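PDB 2YV3: aspartate-semialdehyde dehydrogenase from Thermus thermophilus, which probably catalyses the NADPH-dependent reductive dephosphorylation of L-aspartyl-4-phosphate to L-aspartate-semialdehyde in amino-acid biosynthesis. Local coordinates for residues V244-P249 / N301-F306; L280-K285 / F306-Q311. All blocks are in the same frame, centred on the assembly; numbering follows the deposited sequence.

Contact 1 (V244-P249 / N301-F306); sequences VEFARP and NGLDFF
The backbone O of N301 accepts the N-H of F246 at 2.8 Å. The bond is nearly straight at the hydrogen (170°), and the donor lies nearly along the C=O axis. The CA of E245 brings a weaker C-H contact to the same oxygen. Further in, V244 and L303 form an antiparallel hydrogen-bonded pair. V244 N reaches L303 O at 3.1 Å, and L303 N returns a bond to V244 O at 3.2 Å. E245 and G302 follow as a non-hydrogen-bonded pair. Strands 237-246 and 302-310 are thus neighbours in the five-stranded mixed sheet of the dimerisation domain. One face carries V244 and L303. There the F246 ring takes L303 CB at its edge, in plane, and L303 CD1 lies 3.7 Å from F246 CE2. V244 CG1 sits over one face of that ring, offset toward the rim. V244 CG2 meets the F305 ring at CZ, 3.6 Å away, and the two side chains cross obliquely. L134 and L137 of helix 125-141 pack on this group. E245 belongs to the other face, and its carboxylate makes a salt bridge with R145 of the same chain. Beyond the strand, N301 holds the turn at 247-249. With CG anti to the backbone N (chi1 -173°), its amide extends to that turn. ND2 is bonded to R248 O from above the carbonyl plane, though the modelled length is doubtfully short, and only weakly to F246 O. OD1 lies 3.3 Å from P249 CA and accepts the N-H of V250.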
ATOM      1  N   VAL A 244      14.430   5.262  -4.620  1.00 24.69           N
ATOM      2  CA  VAL A 244      15.452   5.198  -5.650  1.00 26.94           C
ATOM      3  C   VAL A 244      16.851   5.459  -5.119  1.00 27.85           C
ATOM      4  O   VAL A 244      17.041   6.140  -4.114  1.00 28.66           O
ATOM      5  CB  VAL A 244      15.205   6.261  -6.768  1.00 19.63           C
ATOM      6  CG1 VAL A 244      15.985   5.900  -7.985  1.00 17.01           C
ATOM      7  CG2 VAL A 244      13.741   6.389  -7.089  1.00 14.09           C
ATOM      8  N   GLU A 245      17.836   4.912  -5.816  1.00 35.47           N
ATOM      9  CA  GLU A 245      19.226   5.135  -5.468  1.00 35.31           C
ATOM     10  C   GLU A 245      19.745   5.880  -6.702  1.00 34.43           C
ATOM     11  O   GLU A 245      19.506   5.451  -7.835  1.00 21.92           O
ATOM     12  CB  GLU A 245      19.961   3.803  -5.261  1.00 33.83           C
ATOM     13  CG  GLU A 245      21.399   3.960  -4.764  1.00 29.66           C
ATOM     14  CD  GLU A 245      22.072   2.628  -4.473  1.00 40.74           C
ATOM     15  OE1 GLU A 245      22.059   1.738  -5.362  1.00 33.76           O
ATOM     16  OE2 GLU A 245      22.626   2.478  -3.359  1.00 42.24           O
ATOM     17  N   PHE A 246      20.426   7.002  -6.485  1.00 26.84           N
ATOM     18  CA  PHE A 246      20.921   7.805  -7.595  1.00 27.72           C
ATOM     19  C   PHE A 246      22.418   7.811  -7.843  1.00 28.09           C
ATOM     20  O   PHE A 246      23.213   7.330  -7.031  1.00 32.17           O
ATOM     21  CB  PHE A 246      20.444   9.243  -7.422  1.00 26.37           C
ATOM     22  CG  PHE A 246      18.962   9.392  -7.482  1.00 24.04           C
ATOM     23  CD1 PHE A 246      18.309   9.462  -8.710  1.00 22.53           C
ATOM     24  CD2 PHE A 246      18.210   9.444  -6.312  1.00 23.42           C
ATOM     25  CE1 PHE A 246      16.922   9.580  -8.777  1.00 24.61           C
ATOM     26  CE2 PHE A 246      16.822   9.565  -6.371  1.00 34.67           C
ATOM     27  CZ  PHE A 246      16.176   9.632  -7.607  1.00 19.91           C
ATOM     28  N   ALA A 247      22.792   8.360  -8.991  1.00 26.77           N
ATOM     29  CA  ALA A 247      24.197   8.464  -9.355  1.00 33.53           C
ATOM     30  C   ALA A 247      24.690   9.742  -8.716  1.00 38.42           C
ATOM     31  O   ALA A 247      25.662   9.750  -7.957  1.00 32.70           O
ATOM     32  CB  ALA A 247      24.348   8.556 -10.866  1.00 25.31           C
ATOM     33  N   ARG A 248      23.977  10.823  -9.034  1.00 41.12           N
ATOM     34  CA  ARG A 248      24.290  12.146  -8.528  1.00 38.79           C
ATOM     35  C   ARG A 248      23.627  12.361  -7.184  1.00 35.84           C
ATOM     36  O   ARG A 248      22.572  11.786  -6.901  1.00 21.68           O
ATOM     37  CB  ARG A 248      23.815  13.212  -9.505  1.00 38.35           C
ATOM     38  CG  ARG A 248      24.276  12.997 -10.925  1.00 44.03           C
ATOM     39  CD  ARG A 248      23.069  13.077 -11.835  1.00 51.01           C
ATOM     40  NE  ARG A 248      23.389  12.925 -13.241  1.00 40.80           N
ATOM     41  CZ  ARG A 248      24.056  11.894 -13.739  1.00 47.76           C
ATOM     42  NH1 ARG A 248      24.475  10.923 -12.937  1.00 50.36           N
ATOM     43  NH2 ARG A 248      24.312  11.839 -15.039  1.00 45.25           N
ATOM     44  N   PRO A 249      24.233  13.224  -6.351  1.00 42.90           N
ATOM     45  CA  PRO A 249      23.749  13.562  -5.008  1.00 40.74           C
ATOM     46  C   PRO A 249      22.363  14.173  -5.103  1.00 35.45           C
ATOM     47  O   PRO A 249      22.173  15.223  -5.743  1.00 29.71           O
ATOM     48  CB  PRO A 249      24.778  14.570  -4.522  1.00 43.91           C
ATOM     49  CG  PRO A 249      25.091  15.334  -5.784  1.00 44.48           C
ATOM     50  CD  PRO A 249      25.237  14.209  -6.807  1.00 42.82           C
ATOM     51  N   ASN A 301      22.445   7.405  -1.222  1.00 17.39           N
ATOM     52  CA  ASN A 301      22.125   8.565  -2.044  1.00 22.65           C
ATOM     53  C   ASN A 301      20.753   8.263  -2.644  1.00 18.24           C
ATOM     54  O   ASN A 301      20.613   7.973  -3.825  1.00 13.00           O
ATOM     55  CB  ASN A 301      23.167   8.784  -3.142  1.00 30.13           C
ATOM     56  CG  ASN A 301      22.941  10.087  -3.901  1.00 22.23           C
ATOM     57  OD1 ASN A 301      22.433  11.057  -3.352  1.00 12.55           O
ATOM     58  ND2 ASN A 301      23.338  10.110  -5.157  1.00 29.31           N
ATOM     59  N   GLY A 302      19.741   8.317  -1.794  1.00 15.59           N
ATOM     60  CA  GLY A 302      18.409   7.996  -2.239  1.00 14.76           C
ATOM     61  C   GLY A 302      17.331   8.974  -1.849  1.00 20.87           C
ATOM     62  O   GLY A 302      17.565   9.983  -1.167  1.00 10.26           O
ATOM     63  N   LEU A 303      16.128   8.631  -2.298  1.00 25.35           N
ATOM     64  CA  LEU A 303      14.926   9.423  -2.094  1.00 20.28           C
ATOM     65  C   LEU A 303      13.701   8.546  -1.969  1.00 20.45           C
ATOM     66  O   LEU A 303      13.573   7.548  -2.676  1.00  7.05           O
ATOM     67  CB  LEU A 303      14.705  10.337  -3.293  1.00 16.53           C
ATOM     68  CG  LEU A 303      15.287  11.733  -3.382  1.00  7.68           C
ATOM     69  CD1 LEU A 303      14.896  12.281  -4.719  1.00 18.28           C
ATOM     70  CD2 LEU A 303      14.737  12.619  -2.280  1.00 23.92           C
ATOM     71  N   ASP A 304      12.795   8.938  -1.082  1.00 19.89           N
ATOM     72  CA  ASP A 304      11.544   8.224  -0.900  1.00 16.34           C
ATOM     73  C   ASP A 304      10.386   9.164  -1.233  1.00 22.69           C
ATOM     74  O   ASP A 304      10.116  10.092  -0.480  1.00 26.56           O
ATOM     75  CB  ASP A 304      11.396   7.748   0.540  1.00 20.93           C
ATOM     76  CG  ASP A 304      12.387   6.655   0.902  1.00 41.50           C
ATOM     77  OD1 ASP A 304      13.592   6.970   0.955  1.00 36.89           O
ATOM     78  OD2 ASP A 304      11.966   5.486   1.136  1.00 40.79           O
ATOM     79  N   PHE A 305       9.720   8.958  -2.364  1.00 15.07           N
ATOM     80  CA  PHE A 305       8.578   9.796  -2.692  1.00 17.46           C
ATOM     81  C   PHE A 305       7.341   8.933  -2.839  1.00 20.14           C
ATOM     82  O   PHE A 305       7.437   7.717  -2.837  1.00 13.66           O
ATOM     83  CB  PHE A 305       8.801  10.627  -3.966  1.00 23.18           C
ATOM     84  CG  PHE A 305       9.569   9.916  -5.048  1.00 36.14           C
ATOM     85  CD1 PHE A 305      10.960   9.778  -4.959  1.00 37.62           C
ATOM     86  CD2 PHE A 305       8.916   9.430  -6.182  1.00 32.18           C
ATOM     87  CE1 PHE A 305      11.690   9.179  -5.975  1.00 21.61           C
ATOM     88  CE2 PHE A 305       9.638   8.824  -7.211  1.00 34.11           C
ATOM     89  CZ  PHE A 305      11.036   8.702  -7.101  1.00 36.94           C
ATOM     90  N   PHE A 306       6.181   9.587  -2.926  1.00 25.05           N
ATOM     91  CA  PHE A 306       4.881   8.930  -3.072  1.00 15.78           C
ATOM     92  C   PHE A 306       4.261   9.547  -4.318  1.00  7.17           C
ATOM     93  O   PHE A 306       4.465  10.712  -4.601  1.00 10.81           O
ATOM     94  CB  PHE A 306       3.997   9.218  -1.849  1.00 26.62           C
ATOM     95  CG  PHE A 306       2.794   8.319  -1.734  1.00 18.20           C
ATOM     96  CD1 PHE A 306       2.945   6.969  -1.443  1.00 11.83           C
ATOM     97  CD2 PHE A 306       1.516   8.819  -1.935  1.00 27.96           C
ATOM     98  CE1 PHE A 306       1.843   6.122  -1.355  1.00 14.34           C
ATOM     99  CE2 PHE A 306       0.393   7.978  -1.849  1.00 32.09           C
ATOM    100  CZ  PHE A 306       0.568   6.621  -1.559  1.00 22.48           C
TER

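Contact 2 (L280-K285 / F306-Q311); sequences LTASGK and FVVGDQ
A282 turns its methyl toward V308, and this is the tightly packed part of the contact. A282 CB rests on V308 CG1 and lies 3.6 Å from V308 CB. The CG1 branch of V308 stands anti to the backbone N (chi1 -157°) and meets the alanine methyl. Both residues are buried, and P277 also packs on V308. A282, the last residue of the short helix 279-282, thus sets its methyl against strand 302-310 of the dimerisation-domain sheet. The other half is looser and more polar. S283 is the first residue to leave helical geometry, and its OG bonds back to P279 O. The turn is closed by K285 N, which bonds to A282 O at 3.1 Å. G284 sits at its exposed corner; at its backbone angles (phi 122°) a CB would be jammed against the carbonyl O of S283, which calls for glycine. From there the N-H of G284 reaches D310 OD1 at 3.1 Å, a weak and bent bond. S283 CA lies 3.4 Å from the same oxygen. The amine of K285 leads away from the strand to E266 and E289. D310 has its CG anti to the backbone N (chi1 -179°), which carries the carboxylate toward the turn. OD1 takes R236 NE in a salt bridge as its main partner. OD2 caps the turn into the next helix with weak bonds from L312 N and L313 N. With an alanine here, R236 would probably be left without its acidic mate, and the N-H groups of G284, L312 and L313 without this acceptor. One carboxylate thus serves an arginine and three backbone N-H groups, a setting likely to favour its negative charge and to fix the chain around Q311, a predicted NADP(+)-binding residue.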
ATOM      1  N   LEU A 280      -7.646  10.757  -3.373  1.00 36.43           N
ATOM      2  CA  LEU A 280      -8.734  11.665  -3.039  1.00 38.87           C
ATOM      3  C   LEU A 280      -8.798  12.841  -3.997  1.00 36.63           C
ATOM      4  O   LEU A 280      -9.873  13.278  -4.396  1.00 37.61           O
ATOM      5  CB  LEU A 280      -8.539  12.192  -1.614  1.00 37.23           C
ATOM      6  CG  LEU A 280      -9.437  13.365  -1.234  1.00 34.89           C
ATOM      7  CD1 LEU A 280     -10.901  12.989  -1.523  1.00 40.72           C
ATOM      8  CD2 LEU A 280      -9.236  13.715   0.238  1.00 42.96           C
ATOM      9  N   THR A 281      -7.619  13.344  -4.357  1.00 41.89           N
ATOM     10  CA  THR A 281      -7.467  14.494  -5.232  1.00 27.31           C
ATOM     11  C   THR A 281      -6.788  14.140  -6.563  1.00 32.92           C
ATOM     12  O   THR A 281      -6.792  14.931  -7.509  1.00 38.96           O
ATOM     13  CB  THR A 281      -6.648  15.564  -4.514  1.00 25.07           C
ATOM     14  OG1 THR A 281      -6.649  16.770  -5.277  1.00 36.66           O
ATOM     15  CG2 THR A 281      -5.237  15.091  -4.327  1.00 21.86           C
ATOM     16  N   ALA A 282      -6.186  12.965  -6.648  1.00 22.28           N
ATOM     17  CA  ALA A 282      -5.551  12.579  -7.896  1.00 19.31           C
ATOM     18  C   ALA A 282      -6.624  12.192  -8.925  1.00 19.62           C
ATOM     19  O   ALA A 282      -6.631  12.682 -10.044  1.00 19.60           O
ATOM     20  CB  ALA A 282      -4.607  11.415  -7.653  1.00 24.75           C
ATOM     21  N   SER A 283      -7.540  11.313  -8.533  1.00 25.37           N
ATOM     22  CA  SER A 283      -8.600  10.866  -9.427  1.00 30.21           C
ATOM     23  C   SER A 283      -9.404  12.008 -10.052  1.00 23.74           C
ATOM     24  O   SER A 283     -10.113  12.735  -9.371  1.00 30.48           O
ATOM     25  CB  SER A 283      -9.526   9.908  -8.680  1.00 35.42           C
ATOM     26  OG  SER A 283      -9.971  10.475  -7.464  1.00 35.97           O
ATOM     27  N   GLY A 284      -9.280  12.159 -11.362  1.00 25.27           N
ATOM     28  CA  GLY A 284      -9.989  13.215 -12.052  1.00 21.65           C
ATOM     29  C   GLY A 284      -9.060  14.147 -12.805  1.00 21.38           C
ATOM     30  O   GLY A 284      -9.312  14.486 -13.954  1.00 21.75           O
ATOM     31  N   LYS A 285      -7.974  14.559 -12.161  1.00 23.52           N
ATOM     32  CA  LYS A 285      -7.020  15.476 -12.771  1.00 23.57           C
ATOM     33  C   LYS A 285      -6.170  14.801 -13.846  1.00 27.69           C
ATOM     34  O   LYS A 285      -5.953  13.596 -13.777  1.00 34.97           O
ATOM     35  CB  LYS A 285      -6.121  16.050 -11.689  1.00 29.64           C
ATOM     36  CG  LYS A 285      -6.708  17.250 -10.984  1.00 30.36           C
ATOM     37  CD  LYS A 285      -5.619  18.262 -10.680  1.00 31.59           C
ATOM     38  CE  LYS A 285      -4.696  17.794  -9.570  1.00 24.68           C
ATOM     39  NZ  LYS A 285      -5.223  18.208  -8.228  1.00 19.47           N
ATOM     40  N   PHE A 306       6.181   9.587  -2.926  1.00 25.05           N
ATOM     41  CA  PHE A 306       4.881   8.930  -3.072  1.00 15.78           C
ATOM     42  C   PHE A 306       4.261   9.547  -4.318  1.00  7.17           C
ATOM     43  O   PHE A 306       4.465  10.712  -4.601  1.00 10.81           O
ATOM     44  CB  PHE A 306       3.997   9.218  -1.849  1.00 26.62           C
ATOM     45  CG  PHE A 306       2.794   8.319  -1.734  1.00 18.20           C
ATOM     46  CD1 PHE A 306       2.945   6.969  -1.443  1.00 11.83           C
ATOM     47  CD2 PHE A 306       1.516   8.819  -1.935  1.00 27.96           C
ATOM     48  CE1 PHE A 306       1.843   6.122  -1.355  1.00 14.34           C
ATOM     49  CE2 PHE A 306       0.393   7.978  -1.849  1.00 32.09           C
ATOM     50  CZ  PHE A 306       0.568   6.621  -1.559  1.00 22.48           C
ATOM     51  N   VAL A 307       3.490   8.778  -5.061  1.00 11.51           N
ATOM     52  CA  VAL A 307       2.914   9.313  -6.279  1.00 15.01           C
ATOM     53  C   VAL A 307       1.503   8.842  -6.533  1.00 12.98           C
ATOM     54  O   VAL A 307       1.141   7.714  -6.224  1.00 24.54           O
ATOM     55  CB  VAL A 307       3.779   8.923  -7.502  1.00 28.28           C
ATOM     56  CG1 VAL A 307       3.365   9.732  -8.710  1.00 33.97           C
ATOM     57  CG2 VAL A 307       5.272   9.140  -7.186  1.00 34.10           C
ATOM     58  N   VAL A 308       0.689   9.707  -7.100  1.00  7.11           N
ATOM     59  CA  VAL A 308      -0.659   9.304  -7.402  1.00 12.38           C
ATOM     60  C   VAL A 308      -1.030   9.850  -8.775  1.00 16.90           C
ATOM     61  O   VAL A 308      -0.643  10.950  -9.144  1.00 24.74           O
ATOM     62  CB  VAL A 308      -1.635   9.808  -6.305  1.00 16.72           C
ATOM     63  CG1 VAL A 308      -2.899   8.963  -6.276  1.00 10.64           C
ATOM     64  CG2 VAL A 308      -0.960   9.722  -4.958  1.00 22.89           C
ATOM     65  N   GLY A 309      -1.755   9.056  -9.544  1.00 20.89           N
ATOM     66  CA  GLY A 309      -2.178   9.487 -10.862  1.00 25.85           C
ATOM     67  C   GLY A 309      -3.471   8.780 -11.152  1.00 17.40           C
ATOM     68  O   GLY A 309      -3.657   7.663 -10.693  1.00 12.39           O
ATOM     69  N   ASP A 310      -4.368   9.423 -11.889  1.00 18.11           N
ATOM     70  CA  ASP A 310      -5.641   8.791 -12.199  1.00 17.61           C
ATOM     71  C   ASP A 310      -5.337   7.626 -13.117  1.00 18.10           C
ATOM     72  O   ASP A 310      -4.653   7.786 -14.126  1.00 12.93           O
ATOM     73  CB  ASP A 310      -6.596   9.762 -12.889  1.00 13.30           C
ATOM     74  CG  ASP A 310      -7.942   9.127 -13.191  1.00 26.93           C
ATOM     75  OD1 ASP A 310      -8.893   9.271 -12.384  1.00 34.36           O
ATOM     76  OD2 ASP A 310      -8.045   8.456 -14.237  1.00 30.56           O
ATOM     77  N   GLN A 311      -5.854   6.456 -12.759  1.00 20.79           N
ATOM     78  CA  GLN A 311      -5.618   5.230 -13.515  1.00 26.83           C
ATOM     79  C   GLN A 311      -6.332   5.135 -14.876  1.00 28.99           C
ATOM     80  O   GLN A 311      -5.808   4.530 -15.806  1.00 36.19           O
ATOM     81  CB  GLN A 311      -5.972   4.041 -12.624  1.00 33.40           C
ATOM     82  CG  GLN A 311      -5.585   2.689 -13.169  1.00 27.21           C
ATOM     83  CD  GLN A 311      -6.602   2.137 -14.137  1.00 41.47           C
ATOM     84  OE1 GLN A 311      -7.807   2.399 -14.011  1.00 47.12           O
ATOM     85  NE2 GLN A 311      -6.132   1.347 -15.106  1.00 44.82           N
TER

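Contacts 1 and 2 lie toward the two ends of strand 302-310 and share F306, which packs on P193 of the second subunit. Their centres are 22 Å apart. Contact 1 joins the strand to the end of 237-246, away from the annotated sites. Contact 2 sits where the strand runs out toward the predicted active site. There G309 is backbone-bonded to H238, the predicted proton acceptor, near the start of 237-246. The side chain of D310 is about 6 Å from that of S155, a predicted NADP(+)-binding residue. Helix 125-141, which covers F305 in contact 1, begins at C125, the predicted nucleophile, and C125 is touched by Q311 of contact 2.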